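Local coordinates for protein N-acetyltransferase (Escherichia coli, PDB 6GTQ) that probably transfers an acetyl group from acetyl-CoA to an amine of its substrate, as a member of the GNAT acetyltransferase family, at residues 32-35 against 36-40. The protein carries 1 engineered substitution. Numbering follows the deposited sequence.
Sequences LFLT and THLVR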
loop_
_atom_site.group_PDB
_atom_site.type_symbol
_atom_site.label_atom_id
_atom_site.label_comp_id
_atom_site.label_asym_id
_atom_site.label_seq_id
_atom_site.Cartn_x
_atom_site.Cartn_y
_atom_site.Cartn_z
ATOM N N LEU A 32 2.766 5.698 16.735
ATOM C CA LEU A 32 3.351 4.757 17.667
ATOM C C LEU A 32 3.843 3.525 16.971
ATOM O O LEU A 32 4.882 3.000 17.364
ATOM C CB LEU A 32 2.359 4.418 18.778
ATOM C CG LEU A 32 2.249 5.470 19.878
ATOM C CD1 LEU A 32 0.896 5.408 20.555
ATOM C CD2 LEU A 32 3.388 5.343 20.891
ATOM N N PHE A 33 3.159 3.089 15.893
ATOM C CA PHE A 33 3.643 1.937 15.147
ATOM C C PHE A 33 5.014 2.252 14.542
ATOM O O PHE A 33 5.913 1.416 14.609
ATOM C CB PHE A 33 2.650 1.451 14.074
ATOM C CG PHE A 33 3.168 0.223 13.357
ATOM C CD1 PHE A 33 3.143 -1.023 13.972
ATOM C CD2 PHE A 33 3.755 0.327 12.099
ATOM C CE1 PHE A 33 3.681 -2.145 13.338
ATOM C CE2 PHE A 33 4.288 -0.796 11.465
ATOM C CZ PHE A 33 4.242 -2.026 12.088
ATOM N N LEU A 34 5.182 3.463 13.994
ATOM C CA LEU A 34 6.430 3.881 13.373
ATOM C C LEU A 34 7.580 4.032 14.371
ATOM O O LEU A 34 8.695 3.583 14.090
ATOM C CB LEU A 34 6.226 5.186 12.574
ATOM C CG LEU A 34 7.465 5.751 11.870
ATOM C CD1 LEU A 34 7.793 4.988 10.593
ATOM C CD2 LEU A 34 7.330 7.216 11.614
ATOM N N THR A 35 7.318 4.665 15.520
ATOM C CA THR A 35 8.365 4.964 16.499
ATOM C C THR A 35 8.673 3.824 17.498
ATOM O O THR A 35 9.652 3.953 18.237
ATOM C CB THR A 35 8.053 6.289 17.223
ATOM O OG1 THR A 35 6.696 6.277 17.675
ATOM C CG2 THR A 35 8.288 7.510 16.334
ATOM N N THR A 36 7.886 2.719 17.522
ATOM C CA THR A 36 8.138 1.617 18.473
ATOM C C THR A 36 8.080 0.192 17.868
ATOM O O THR A 36 8.607 -0.736 18.489
ATOM C CB THR A 36 7.201 1.695 19.728
ATOM O OG1 THR A 36 5.831 1.568 19.353
ATOM C CG2 THR A 36 7.396 2.952 20.569
ATOM N N HIS A 37 7.438 -0.001 16.690
ATOM C CA HIS A 37 7.264 -1.356 16.136
ATOM C C HIS A 37 7.721 -1.584 14.697
ATOM O O HIS A 37 8.122 -2.709 14.391
ATOM C CB HIS A 37 5.793 -1.813 16.276
ATOM C CG HIS A 37 5.379 -2.051 17.695
ATOM N ND1 HIS A 37 5.821 -3.160 18.402
ATOM C CD2 HIS A 37 4.620 -1.288 18.514
ATOM C CE1 HIS A 37 5.310 -3.040 19.618
ATOM N NE2 HIS A 37 4.579 -1.931 19.732
ATOM N N LEU A 38 7.641 -0.566 13.820
ATOM C CA LEU A 38 7.986 -0.671 12.395
ATOM C C LEU A 38 9.377 -1.254 12.111
ATOM O O LEU A 38 9.477 -2.207 11.333
ATOM C CB LEU A 38 7.811 0.682 11.663
ATOM C CG LEU A 38 8.150 0.686 10.162
ATOM C CD1 LEU A 38 7.118 1.417 9.366
ATOM C CD2 LEU A 38 9.508 1.291 9.906
ATOM N N VAL A 39 10.436 -0.657 12.691
ATOM C CA VAL A 39 11.824 -1.073 12.478
ATOM C C VAL A 39 12.052 -2.534 12.934
ATOM O O VAL A 39 12.641 -3.308 12.176
ATOM C CB VAL A 39 12.843 -0.066 13.090
ATOM C CG1 VAL A 39 14.276 -0.544 12.916
ATOM C CG2 VAL A 39 12.681 1.325 12.478
ATOM N N ARG A 40 11.560 -2.924 14.131
ATOM C CA ARG A 40 11.775 -4.295 14.598
ATOM C C ARG A 40 10.976 -5.315 13.792
ATOM O O ARG A 40 11.517 -6.369 13.491
ATOM C CB ARG A 40 11.582 -4.459 16.118
ATOM C CG ARG A 40 10.155 -4.438 16.645
ATOM C CD ARG A 40 10.113 -4.729 18.134
ATOM N NE ARG A 40 10.866 -5.935 18.483
ATOM C CZ ARG A 40 10.565 -6.751 19.486
ATOM N NH1 ARG A 40 11.309 -7.823 19.723
ATOM N NH2 ARG A 40 9.510 -6.508 20.255
HETATM O O HOH W 1 10.217 1.453 14.709
#
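F33 lies under the turn made by H37 and L38, and together these residues illustrate how one helix can hand over to the next with hardly a linker. The phenyl ring swings forward along the chain because its CG stands anti to the backbone N (chi1 -178°). The backbone N of L38 comes to lie over the centre of one ring face, 4.0 Å above its plane, with the carbonyl carbon of H37 over the same face nearer the rim. Above the rim on that same side, F33 CD1 meets H37 CB at 3.6 Å and F33 CE2 meets L38 CB at 3.8 Å, each side chain crossing the phenylalanine at about a right angle.

The carbonyl of F33 serves two donors. H37 N reaches F33 O from above the carbonyl plane, while L38 N, at 2.7 Å from F33 O, approaches nearer to that plane, tilted by 20°. One residue further along, L34 O and V39 N are joined through a water, 2.7 Å from L34 O and 2.9 Å from V39 N, which spans the opened turn. T36 sets OG1 between its own N and carbonyl carbon (chi1 62°), and from there the hydroxyl donates to L32 O at 2.6 Å, supplementing a weak bond from T36 N. L34 and L38 run side by side, their CD1 methyls 3.8 Å apart.

R40 forms a salt bridge with a bound phosphate, probably from the crystallisation liquor. The buried side chains F33, L34 and L38 all reach Y64 of strand 61-74, F33 also making a cation-pi contact with R98, and L38 adds A49 and I51 of strand 48-53. Helices 28-36 and 38-43, bent against each other around H37, thus pack onto adjacent antiparallel strands of the central sheet.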